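PDB 3UC9: increased recombination centers protein 6 from Saccharomyces cerevisiae, which acts as a clathrin coat accessory factor related to small G proteins and is involved in gross chromosomal rearrangements and telomere healing. Local coordinates for residues T43-L46 and Q47-H51; R188-E191 and I192-H196; T64-R68 and Y69-H73. All blocks are in the same frame, centred on the assembly; numbering follows the deposited sequence.

Interaction 1: T43-L46 and Q47-H51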
ATOM      1  N   THR A  43      -9.315   4.241   8.562  1.00 19.84           N
ATOM      2  CA  THR A  43      -9.506   3.470   9.806  1.00 21.74           C
ATOM      3  C   THR A  43     -10.391   2.236   9.557  1.00 23.24           C
ATOM      4  O   THR A  43     -10.108   1.139  10.072  1.00 21.86           O
ATOM      5  CB  THR A  43     -10.072   4.339  10.982  1.00 24.38           C
ATOM      6  OG1 THR A  43     -11.439   4.684  10.738  1.00 27.81           O
ATOM      7  CG2 THR A  43      -9.256   5.605  11.165  1.00 22.52           C
ATOM      8  N   GLN A  44     -11.440   2.403   8.754  1.00 22.76           N
ATOM      9  CA  GLN A  44     -12.284   1.271   8.346  1.00 23.94           C
ATOM     10  C   GLN A  44     -11.496   0.240   7.509  1.00 21.73           C
ATOM     11  O   GLN A  44     -11.643  -0.969   7.694  1.00 21.63           O
ATOM     12  CB  GLN A  44     -13.501   1.756   7.543  1.00 24.16           C
ATOM     13  CG  GLN A  44     -14.508   2.597   8.314  1.00 29.59           C
ATOM     14  CD  GLN A  44     -15.827   2.748   7.552  1.00 34.55           C
ATOM     15  OE1 GLN A  44     -16.888   2.364   8.044  1.00 43.24           O
ATOM     16  NE2 GLN A  44     -15.757   3.286   6.337  1.00 35.45           N
ATOM     17  N   PHE A  45     -10.660   0.728   6.597  1.00 20.48           N
ATOM     18  CA  PHE A  45      -9.778  -0.138   5.793  1.00 19.29           C
ATOM     19  C   PHE A  45      -8.870  -0.971   6.690  1.00 19.26           C
ATOM     20  O   PHE A  45      -8.687  -2.166   6.455  1.00 19.71           O
ATOM     21  CB  PHE A  45      -8.945   0.723   4.838  1.00 19.10           C
ATOM     22  CG  PHE A  45      -7.952  -0.046   4.002  1.00 18.55           C
ATOM     23  CD1 PHE A  45      -8.285  -0.474   2.719  1.00 20.71           C
ATOM     24  CD2 PHE A  45      -6.688  -0.317   4.481  1.00 19.48           C
ATOM     25  CE1 PHE A  45      -7.372  -1.167   1.940  1.00 19.64           C
ATOM     26  CE2 PHE A  45      -5.758  -1.019   3.692  1.00 19.98           C
ATOM     27  CZ  PHE A  45      -6.112  -1.444   2.431  1.00 19.48           C
ATOM     28  N   LEU A  46      -8.310  -0.351   7.724  1.00 19.36           N
ATOM     29  CA  LEU A  46      -7.407  -1.065   8.638  1.00 20.07           C
ATOM     30  C   LEU A  46      -8.150  -2.172   9.384  1.00 21.48           C
ATOM     31  O   LEU A  46      -7.626  -3.268   9.568  1.00 21.01           O
ATOM     32  CB  LEU A  46      -6.769  -0.113   9.640  1.00 19.53           C
ATOM     33  CG  LEU A  46      -5.768   0.901   9.082  1.00 22.14           C
ATOM     34  CD1 LEU A  46      -5.467   1.972  10.110  1.00 25.90           C
ATOM     35  CD2 LEU A  46      -4.485   0.233   8.606  1.00 26.04           C
ATOM     36  N   GLN A  47      -9.371  -1.884   9.812  1.00 23.61           N
ATOM     37  CA  GLN A  47     -10.194  -2.902  10.451  1.00 26.72           C
ATOM     38  C   GLN A  47     -10.488  -4.059   9.494  1.00 26.60           C
ATOM     39  O   GLN A  47     -10.395  -5.227   9.877  1.00 29.22           O
ATOM     40  CB  GLN A  47     -11.499  -2.296  10.988  1.00 29.49           C
ATOM     41  CG  GLN A  47     -12.446  -3.312  11.645  1.00 34.94           C
ATOM     42  CD  GLN A  47     -11.789  -4.068  12.788  1.00 41.39           C
ATOM     43  OE1 GLN A  47     -11.142  -3.465  13.645  1.00 46.51           O
ATOM     44  NE2 GLN A  47     -11.954  -5.393  12.806  1.00 43.19           N
ATOM     45  N   ASP A  48     -10.855  -3.740   8.257  1.00 25.92           N
ATOM     46  CA  ASP A  48     -11.292  -4.760   7.296  1.00 26.38           C
ATOM     47  C   ASP A  48     -10.159  -5.667   6.809  1.00 25.14           C
ATOM     48  O   ASP A  48     -10.332  -6.878   6.670  1.00 26.20           O
ATOM     49  CB  ASP A  48     -11.999  -4.106   6.096  1.00 27.28           C
ATOM     50  CG  ASP A  48     -13.350  -3.491   6.464  1.00 30.98           C
ATOM     51  OD1 ASP A  48     -13.922  -3.845   7.524  1.00 30.39           O
ATOM     52  OD2 ASP A  48     -13.842  -2.646   5.686  1.00 35.66           O
ATOM     53  N   LEU A  49      -8.992  -5.088   6.563  1.00 23.10           N
ATOM     54  CA  LEU A  49      -7.872  -5.849   6.017  1.00 22.87           C
ATOM     55  C   LEU A  49      -6.981  -6.434   7.108  1.00 23.32           C
ATOM     56  O   LEU A  49      -6.545  -7.581   7.004  1.00 24.59           O
ATOM     57  CB  LEU A  49      -7.046  -4.957   5.095  1.00 21.42           C
ATOM     58  CG  LEU A  49      -5.887  -5.637   4.365  1.00 20.04           C
ATOM     59  CD1 LEU A  49      -6.344  -6.871   3.603  1.00 24.19           C
ATOM     60  CD2 LEU A  49      -5.221  -4.628   3.431  1.00 21.32           C
ATOM     61  N   PHE A  50      -6.696  -5.646   8.142  1.00 24.45           N
ATOM     62  CA  PHE A  50      -5.731  -6.041   9.177  1.00 26.27           C
ATOM     63  C   PHE A  50      -6.350  -6.364  10.531  1.00 30.32           C
ATOM     64  O   PHE A  50      -5.633  -6.776  11.442  1.00 32.06           O
ATOM     65  CB  PHE A  50      -4.688  -4.946   9.373  1.00 25.64           C
ATOM     66  CG  PHE A  50      -3.878  -4.661   8.149  1.00 24.21           C
ATOM     67  CD1 PHE A  50      -3.010  -5.609   7.641  1.00 22.08           C
ATOM     68  CD2 PHE A  50      -3.966  -3.439   7.512  1.00 23.48           C
ATOM     69  CE1 PHE A  50      -2.255  -5.340   6.515  1.00 20.38           C
ATOM     70  CE2 PHE A  50      -3.220  -3.173   6.393  1.00 17.42           C
ATOM     71  CZ  PHE A  50      -2.361  -4.121   5.893  1.00 18.50           C
ATOM     72  N   HIS A  51      -7.659  -6.165  10.670  1.00 34.04           N
ATOM     73  CA  HIS A  51      -8.350  -6.377  11.946  1.00 38.47           C
ATOM     74  C   HIS A  51      -7.689  -5.574  13.060  1.00 40.62           C
ATOM     75  O   HIS A  51      -7.475  -6.065  14.175  1.00 41.76           O
ATOM     76  CB  HIS A  51      -8.426  -7.872  12.262  1.00 39.58           C
ATOM     77  CG  HIS A  51      -8.917  -8.688  11.109  1.00 41.44           C
ATOM     78  ND1 HIS A  51      -8.098  -9.531  10.389  1.00 44.07           N
ATOM     79  CD2 HIS A  51     -10.135  -8.749  10.517  1.00 45.76           C
ATOM     80  CE1 HIS A  51      -8.797 -10.098   9.420  1.00 46.46           C
ATOM     81  NE2 HIS A  51     -10.036  -9.640   9.475  1.00 46.39           N
TER
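Phe45 and Leu49 sit one turn apart on helix 39-50, and their side chains run side by side in the same direction. Leu49 can be followed outward from the backbone. Its CB lies 3.5 Å from the carbonyl O of Phe45. Its CG then stands over the centre of the neighbouring Phe50 ring, 4.0 Å above the plane. With this CG turned away from the Leu49 N (chi1 -176°), the branch CD2 meets the Phe45 ring at an oblique angle. There CD2 is 3.5 Å from Phe45 CZ and slightly farther from Phe45 CE2.

A second pair lies next to this one. Leu46 and Phe50 cross at a slant, with Leu46 CD2 3.9 Å from Phe50 CD2. The two rings also approach each other, since Phe45 CE2 is 4.3 Å from Phe50 CE2. Four successive backbone bonds hold this spacing. Three are regular; for the last, Phe50 N to Leu46 O at 2.9 Å, the N-H...O angle falls to 142°. Next comes His51, whose positive phi takes the chain out of the helix.

The helix follows the first strand, 29-35, of a Rossmann-type fold. Phe45 and Leu49 rest on Ile189 of helix 185-195. Leu46 and Phe50 reach Leu76 of strand 71-81, and Phe45 also meets Ile107 and Ile109 of strand 103-110. The polar residues take a different part: Gln47 OE1 is hydrogen-bonded to Ser53 OG, beyond the helix end. Asp48 is exposed.

The chemistry is therefore divided. Buried Phe45, Leu46, Leu49 and Phe50 make an apolar surface that faces mainly the sheet and helix 185-195, while polar residues accompany them on the more exposed part of this amphipathic helix.

Interaction 2: R188-E191 and I192-H196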
ATOM      1  N   ARG A 188      -7.967  -8.703  -3.574  1.00 19.26           N
ATOM      2  CA  ARG A 188      -6.752  -8.524  -4.380  1.00 19.07           C
ATOM      3  C   ARG A 188      -5.598  -7.992  -3.547  1.00 17.89           C
ATOM      4  O   ARG A 188      -4.461  -8.446  -3.672  1.00 17.93           O
ATOM      5  CB  ARG A 188      -6.997  -7.580  -5.550  1.00 18.91           C
ATOM      6  CG  ARG A 188      -5.749  -7.257  -6.393  1.00 22.23           C
ATOM      7  CD  ARG A 188      -5.001  -8.510  -6.915  1.00 21.07           C
ATOM      8  NE  ARG A 188      -3.758  -8.133  -7.598  1.00 20.44           N
ATOM      9  CZ  ARG A 188      -2.638  -8.856  -7.660  1.00 24.43           C
ATOM     10  NH1 ARG A 188      -2.540 -10.053  -7.078  1.00 27.24           N
ATOM     11  NH2 ARG A 188      -1.588  -8.371  -8.313  1.00 24.93           N
ATOM     12  N   ILE A 189      -5.886  -6.989  -2.726  1.00 17.44           N
ATOM     13  CA  ILE A 189      -4.867  -6.420  -1.853  1.00 15.79           C
ATOM     14  C   ILE A 189      -4.315  -7.512  -0.923  1.00 15.21           C
ATOM     15  O   ILE A 189      -3.093  -7.625  -0.738  1.00 16.53           O
ATOM     16  CB  ILE A 189      -5.411  -5.226  -1.030  1.00 15.97           C
ATOM     17  CG1 ILE A 189      -5.937  -4.134  -1.961  1.00 17.23           C
ATOM     18  CG2 ILE A 189      -4.292  -4.662  -0.140  1.00 15.68           C
ATOM     19  CD1 ILE A 189      -6.541  -2.928  -1.253  1.00 19.21           C
ATOM     20  N   GLN A 190      -5.201  -8.330  -0.369  1.00 16.67           N
ATOM     21  CA  GLN A 190      -4.780  -9.476   0.463  1.00 16.46           C
ATOM     22  C   GLN A 190      -3.819 -10.397  -0.301  1.00 17.11           C
ATOM     23  O   GLN A 190      -2.830 -10.873   0.257  1.00 15.38           O
ATOM     24  CB  GLN A 190      -6.002 -10.268   0.941  1.00 20.10           C
ATOM     25  CG  GLN A 190      -5.678 -11.428   1.883  1.00 23.15           C
ATOM     26  CD  GLN A 190      -6.929 -12.202   2.301  1.00 29.62           C
ATOM     27  OE1 GLN A 190      -7.974 -12.098   1.665  1.00 36.93           O
ATOM     28  NE2 GLN A 190      -6.820 -12.979   3.373  1.00 35.16           N
ATOM     29  N   GLU A 191      -4.120 -10.648  -1.577  1.00 17.08           N
ATOM     30  CA  GLU A 191      -3.273 -11.490  -2.427  1.00 17.59           C
ATOM     31  C   GLU A 191      -1.894 -10.874  -2.672  1.00 16.05           C
ATOM     32  O   GLU A 191      -0.882 -11.582  -2.723  1.00 16.28           O
ATOM     33  CB  GLU A 191      -3.954 -11.726  -3.777  1.00 16.44           C
ATOM     34  CG  GLU A 191      -3.206 -12.681  -4.695  1.00 19.82           C
ATOM     35  CD  GLU A 191      -3.990 -13.032  -5.949  1.00 23.09           C
ATOM     36  OE1 GLU A 191      -4.496 -12.111  -6.621  1.00 21.14           O
ATOM     37  OE2 GLU A 191      -4.072 -14.231  -6.273  1.00 27.44           O
ATOM     38  N   ILE A 192      -1.866  -9.560  -2.856  1.00 15.86           N
ATOM     39  CA  ILE A 192      -0.610  -8.851  -3.058  1.00 14.98           C
ATOM     40  C   ILE A 192       0.272  -9.013  -1.826  1.00 15.07           C
ATOM     41  O   ILE A 192       1.462  -9.287  -1.937  1.00 15.56           O
ATOM     42  CB  ILE A 192      -0.852  -7.378  -3.402  1.00 14.61           C
ATOM     43  CG1 ILE A 192      -1.445  -7.256  -4.812  1.00 18.31           C
ATOM     44  CG2 ILE A 192       0.443  -6.587  -3.303  1.00 19.07           C
ATOM     45  CD1 ILE A 192      -1.844  -5.823  -5.195  1.00 17.73           C
ATOM     46  N   ILE A 193      -0.319  -8.912  -0.646  1.00 14.36           N
ATOM     47  CA  ILE A 193       0.452  -9.067   0.588  1.00 15.08           C
ATOM     48  C   ILE A 193       0.885 -10.526   0.761  1.00 15.82           C
ATOM     49  O   ILE A 193       2.031 -10.798   1.104  1.00 14.65           O
ATOM     50  CB  ILE A 193      -0.337  -8.550   1.805  1.00 14.55           C
ATOM     51  CG1 ILE A 193      -0.627  -7.056   1.615  1.00 12.10           C
ATOM     52  CG2 ILE A 193       0.464  -8.765   3.116  1.00 12.94           C
ATOM     53  CD1 ILE A 193      -1.534  -6.432   2.660  1.00 15.01           C
ATOM     54  N   ASP A 194      -0.032 -11.460   0.509  1.00 16.40           N
ATOM     55  CA  ASP A 194       0.266 -12.886   0.593  1.00 17.96           C
ATOM     56  C   ASP A 194       1.433 -13.308  -0.293  1.00 18.12           C
ATOM     57  O   ASP A 194       2.238 -14.142   0.111  1.00 19.13           O
ATOM     58  CB  ASP A 194      -0.946 -13.725   0.167  1.00 17.76           C
ATOM     59  CG  ASP A 194      -2.017 -13.821   1.228  1.00 20.82           C
ATOM     60  OD1 ASP A 194      -1.772 -13.481   2.403  1.00 20.88           O
ATOM     61  OD2 ASP A 194      -3.124 -14.278   0.864  1.00 22.51           O
ATOM     62  N   THR A 195       1.511 -12.753  -1.502  1.00 17.30           N
ATOM     63  CA  THR A 195       2.500 -13.199  -2.487  1.00 18.07           C
ATOM     64  C   THR A 195       3.791 -12.370  -2.433  1.00 17.33           C
ATOM     65  O   THR A 195       4.731 -12.639  -3.181  1.00 18.16           O
ATOM     66  CB  THR A 195       1.907 -13.214  -3.922  1.00 19.15           C
ATOM     67  OG1 THR A 195       1.471 -11.901  -4.297  1.00 20.40           O
ATOM     68  CG2 THR A 195       0.719 -14.190  -4.002  1.00 17.94           C
ATOM     69  N   HIS A 196       3.830 -11.379  -1.541  1.00 15.88           N
ATOM     70  CA  HIS A 196       5.017 -10.541  -1.327  1.00 15.89           C
ATOM     71  C   HIS A 196       6.217 -11.346  -0.816  1.00 16.41           C
ATOM     72  O   HIS A 196       6.061 -12.244   0.009  1.00 17.33           O
ATOM     73  CB  HIS A 196       4.697  -9.408  -0.330  1.00 14.58           C
ATOM     74  CG  HIS A 196       5.844  -8.485  -0.061  1.00 13.06           C
ATOM     75  ND1 HIS A 196       6.296  -7.563  -0.984  1.00 11.65           N
ATOM     76  CD2 HIS A 196       6.639  -8.352   1.027  1.00 12.87           C
ATOM     77  CE1 HIS A 196       7.316  -6.897  -0.464  1.00 10.80           C
ATOM     78  NE2 HIS A 196       7.529  -7.344   0.764  1.00 11.86           N
TER
HETATM   79  O   HOH W   1      -4.036 -13.795   4.104  1.00 19.17           O
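The guanidinium of Arg188 has Ile192 CG1 over the centre of one face, 3.5 Å above its plane. Glu191 CG lies at its edge, in the plane. Arg188 and Ile192 cross at about a right angle, as an i to i+4 pair on helix 185-195 of the Rossmann-type fold. A bend at chi2 of Arg188 (54°) carries its chain forward along the helix, toward the C-terminal end, to Ile192. Arg188 NH1 forms a salt bridge with Glu191 OE1 at 2.9 Å, meeting it from above the carboxylate plane. Arg188 NH2 has a second acidic partner, Glu164. The flat cation thus has two carboxylate partners and lies over an aliphatic chain.

The amide of Gln190 and the carboxylate of Asp194 form the other flat pair, with planes 48° apart. One water joins them, accepting from Gln190 NE2 at 3.0 Å and donating to Asp194 OD1 at 2.8 Å. The same OD1 is bonded to Trp65 NE1 and Asn67 ND2, so three donors surround it. This would be expected to favour the charged carboxylate.

Ile189 and Ile193 are buried, with Ile189 CG2 4.3 Å from Ile193 CD1. Ile189 packs on Val135 and Val137 of strand 133-138, and Ile193 on Phe133 of the same strand.

In the last turn one carbonyl takes two donors from a single residue. Thr195 OG1, at 2.8 Å, and Thr195 N, at 2.9 Å, reach Glu191 O from opposite faces of its plane.

Interaction 3: T64-R68 and Y69-H73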
ATOM      1  N   THR A  64       0.489  -9.960  13.017  1.00 25.41           N
ATOM      2  CA  THR A  64       0.771 -11.193  12.303  1.00 26.19           C
ATOM      3  C   THR A  64       0.046 -11.167  10.973  1.00 26.27           C
ATOM      4  O   THR A  64      -1.143 -10.836  10.911  1.00 26.34           O
ATOM      5  CB  THR A  64       0.355 -12.426  13.115  1.00 28.84           C
ATOM      6  OG1 THR A  64       0.983 -12.374  14.400  1.00 31.90           O
ATOM      7  CG2 THR A  64       0.795 -13.698  12.402  1.00 31.17           C
ATOM      8  N   TRP A  65       0.782 -11.444   9.903  1.00 24.52           N
ATOM      9  CA  TRP A  65       0.157 -11.695   8.618  1.00 23.98           C
ATOM     10  C   TRP A  65       0.254 -13.182   8.366  1.00 26.09           C
ATOM     11  O   TRP A  65       1.354 -13.730   8.260  1.00 25.47           O
ATOM     12  CB  TRP A  65       0.815 -10.926   7.486  1.00 22.23           C
ATOM     13  CG  TRP A  65       0.054 -11.092   6.195  1.00 20.48           C
ATOM     14  CD1 TRP A  65       0.324 -11.972   5.187  1.00 21.65           C
ATOM     15  CD2 TRP A  65      -1.127 -10.393   5.809  1.00 17.55           C
ATOM     16  NE1 TRP A  65      -0.609 -11.854   4.191  1.00 18.07           N
ATOM     17  CE2 TRP A  65      -1.515 -10.892   4.546  1.00 18.12           C
ATOM     18  CE3 TRP A  65      -1.893  -9.386   6.401  1.00 20.40           C
ATOM     19  CZ2 TRP A  65      -2.630 -10.413   3.862  1.00 19.07           C
ATOM     20  CZ3 TRP A  65      -3.012  -8.912   5.718  1.00 20.21           C
ATOM     21  CH2 TRP A  65      -3.361  -9.420   4.461  1.00 20.15           C
ATOM     22  N   GLU A  66      -0.899 -13.833   8.269  1.00 27.56           N
ATOM     23  CA  GLU A  66      -0.942 -15.274   8.154  1.00 30.41           C
ATOM     24  C   GLU A  66      -1.904 -15.708   7.059  1.00 30.71           C
ATOM     25  O   GLU A  66      -2.958 -15.102   6.840  1.00 30.85           O
ATOM     26  CB  GLU A  66      -1.308 -15.927   9.499  1.00 33.34           C
ATOM     27  CG  GLU A  66      -2.601 -15.422  10.142  1.00 38.73           C
ATOM     28  CD  GLU A  66      -2.839 -15.998  11.548  1.00 45.23           C
ATOM     29  OE1 GLU A  66      -2.124 -16.949  11.948  1.00 47.32           O
ATOM     30  OE2 GLU A  66      -3.748 -15.494  12.251  1.00 47.41           O
ATOM     31  N   ASN A  67      -1.504 -16.754   6.356  1.00 30.10           N
ATOM     32  CA  ASN A  67      -2.353 -17.389   5.360  1.00 29.61           C
ATOM     33  C   ASN A  67      -2.138 -18.883   5.507  1.00 30.38           C
ATOM     34  O   ASN A  67      -1.560 -19.332   6.508  1.00 29.07           O
ATOM     35  CB  ASN A  67      -2.006 -16.868   3.957  1.00 29.08           C
ATOM     36  CG  ASN A  67      -0.516 -16.902   3.677  1.00 26.22           C
ATOM     37  OD1 ASN A  67       0.134 -17.935   3.857  1.00 24.58           O
ATOM     38  ND2 ASN A  67       0.036 -15.771   3.242  1.00 29.20           N
ATOM     39  N   ARG A  68      -2.600 -19.657   4.531  1.00 30.17           N
ATOM     40  CA  ARG A  68      -2.469 -21.110   4.587  1.00 32.15           C
ATOM     41  C   ARG A  68      -1.029 -21.623   4.448  1.00 30.59           C
ATOM     42  O   ARG A  68      -0.760 -22.783   4.757  1.00 30.75           O
ATOM     43  CB  ARG A  68      -3.333 -21.740   3.502  1.00 33.02           C
ATOM     44  CG  ARG A  68      -4.806 -21.611   3.764  1.00 37.30           C
ATOM     45  CD  ARG A  68      -5.602 -22.099   2.565  1.00 43.00           C
ATOM     46  NE  ARG A  68      -5.686 -21.083   1.516  1.00 42.41           N
ATOM     47  CZ  ARG A  68      -6.056 -21.321   0.260  1.00 45.82           C
ATOM     48  NH1 ARG A  68      -6.369 -22.553  -0.132  1.00 47.99           N
ATOM     49  NH2 ARG A  68      -6.104 -20.323  -0.614  1.00 45.65           N
ATOM     50  N   TYR A  69      -0.119 -20.762   3.990  1.00 27.52           N
ATOM     51  CA  TYR A  69       1.255 -21.157   3.654  1.00 27.50           C
ATOM     52  C   TYR A  69       2.266 -20.765   4.729  1.00 26.84           C
ATOM     53  O   TYR A  69       3.120 -21.567   5.090  1.00 26.92           O
ATOM     54  CB  TYR A  69       1.653 -20.533   2.319  1.00 27.13           C
ATOM     55  CG  TYR A  69       0.590 -20.750   1.268  1.00 30.68           C
ATOM     56  CD1 TYR A  69       0.260 -22.035   0.849  1.00 36.20           C
ATOM     57  CD2 TYR A  69      -0.123 -19.676   0.733  1.00 33.80           C
ATOM     58  CE1 TYR A  69      -0.736 -22.249  -0.097  1.00 37.81           C
ATOM     59  CE2 TYR A  69      -1.120 -19.881  -0.214  1.00 36.96           C
ATOM     60  CZ  TYR A  69      -1.420 -21.167  -0.621  1.00 37.60           C
ATOM     61  OH  TYR A  69      -2.401 -21.371  -1.557  1.00 41.86           O
ATOM     62  N   TYR A  70       2.162 -19.539   5.237  1.00 25.10           N
ATOM     63  CA  TYR A  70       3.150 -19.024   6.192  1.00 23.43           C
ATOM     64  C   TYR A  70       2.566 -17.991   7.145  1.00 24.17           C
ATOM     65  O   TYR A  70       1.448 -17.515   6.951  1.00 22.60           O
ATOM     66  CB  TYR A  70       4.328 -18.413   5.429  1.00 23.82           C
ATOM     67  CG  TYR A  70       3.996 -17.135   4.672  1.00 21.86           C
ATOM     68  CD1 TYR A  70       4.104 -15.892   5.289  1.00 24.04           C
ATOM     69  CD2 TYR A  70       3.577 -17.167   3.336  1.00 23.96           C
ATOM     70  CE1 TYR A  70       3.797 -14.716   4.610  1.00 19.70           C
ATOM     71  CE2 TYR A  70       3.271 -15.991   2.646  1.00 24.43           C
ATOM     72  CZ  TYR A  70       3.388 -14.764   3.296  1.00 21.63           C
ATOM     73  OH  TYR A  70       3.083 -13.578   2.658  1.00 20.26           O
ATOM     74  N   LYS A  71       3.347 -17.656   8.174  1.00 23.93           N
ATOM     75  CA  LYS A  71       3.075 -16.543   9.086  1.00 24.53           C
ATOM     76  C   LYS A  71       4.315 -15.659   9.090  1.00 23.11           C
ATOM     77  O   LYS A  71       5.438 -16.175   9.137  1.00 22.86           O
ATOM     78  CB  LYS A  71       2.894 -17.010  10.531  1.00 27.39           C
ATOM     79  CG  LYS A  71       1.709 -17.907  10.821  1.00 35.88           C
ATOM     80  CD  LYS A  71       1.872 -18.610  12.179  1.00 41.30           C
ATOM     81  CE  LYS A  71       2.180 -17.642  13.324  1.00 44.20           C
ATOM     82  NZ  LYS A  71       2.311 -18.361  14.627  1.00 48.69           N
ATOM     83  N   VAL A  72       4.114 -14.347   9.055  1.00 22.80           N
ATOM     84  CA  VAL A  72       5.212 -13.388   9.200  1.00 22.27           C
ATOM     85  C   VAL A  72       4.735 -12.276  10.130  1.00 22.88           C
ATOM     86  O   VAL A  72       3.547 -11.972  10.176  1.00 23.69           O
ATOM     87  CB  VAL A  72       5.671 -12.827   7.838  1.00 22.20           C
ATOM     88  CG1 VAL A  72       4.582 -11.944   7.223  1.00 19.46           C
ATOM     89  CG2 VAL A  72       6.993 -12.078   7.981  1.00 22.92           C
ATOM     90  N   HIS A  73       5.653 -11.704  10.904  1.00 21.82           N
ATOM     91  CA  HIS A  73       5.315 -10.618  11.808  1.00 22.70           C
ATOM     92  C   HIS A  73       5.726  -9.294  11.181  1.00 21.59           C
ATOM     93  O   HIS A  73       6.840  -9.178  10.659  1.00 21.63           O
ATOM     94  CB  HIS A  73       5.997 -10.820  13.162  1.00 24.55           C
ATOM     95  CG  HIS A  73       5.471 -12.003  13.918  1.00 30.78           C
ATOM     96  ND1 HIS A  73       4.586 -11.882  14.969  1.00 37.83           N
ATOM     97  CD2 HIS A  73       5.684 -13.330  13.758  1.00 36.09           C
ATOM     98  CE1 HIS A  73       4.284 -13.083  15.429  1.00 37.84           C
ATOM     99  NE2 HIS A  73       4.937 -13.980  14.712  1.00 36.62           N
TER
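Asn67 and Tyr70 both place CG between their own backbone N and carbonyl carbon, with chi1 49° in Asn67 and 68° in Tyr70. In Asn67 this folds the amide back over the turn. In Tyr70 it brings one face of the ring against that amide. Asn67 OD1 then accepts from two backbone groups. Tyr69 N comes at 2.8 Å in the carbonyl plane, on a lone pair. Tyr70 N comes at 2.9 Å, tilted from that plane. The first of these bonds makes an Asx turn. The amide stands 85° to the Tyr70 ring, with ND2 over one face and 3.3 Å from Tyr70 CE2.

The turn closes the beta hairpin of strands 59-66 and 71-81. Strand 59-66 is an outermost strand of the mixed sheet. Asn67 N bonds Tyr70 O at 3.1 Å. Farther along, Trp65 and Val72 form an antiparallel hydrogen-bonded pair. Its two bonds are Trp65 N to Val72 O at 2.8 Å and Val72 N to Trp65 O at 2.9 Å. On their face of the sheet, Trp65 CB touches Val72 CG1 at 3.9 Å. Tyr70 OH bonds Asp194 O and Trp198 NE1, which joins the hairpin to the end region of helix 185-195 and to the segment after it.

The other face carries Thr64, Glu66, Lys71 and His73. Thr64 and His73 lie side by side, with Thr64 OG1 3.5 Å from His73 CE1. Glu66 and Lys71 also run alongside each other. They touch through Glu66 CB and Lys71 CG, while their charged ends stay apart.

How the interactions relate
Along the chain the order is interaction 1, interaction 3, then interaction 2. Interactions 1 and 2 lie on helices 39-50 and 185-195, with centres about 15 Å apart. Interaction 3 lies in the hairpin of strands 59-66 and 71-81, its centre about 11 Å from that of interaction 2 and about 17 Å from that of interaction 1. Interaction 2, on helix 185-195, touches both interaction 1 and interaction 3. This helix packs on helix 39-50 through isoleucines and, at its C-terminal end, is hydrogen-bonded to the hairpin. Phe50 also meets Trp65. The late helix thus joins the first helix to the edge of the sheet, whose 2-3-1-4-5-6 strand order is that of small G proteins.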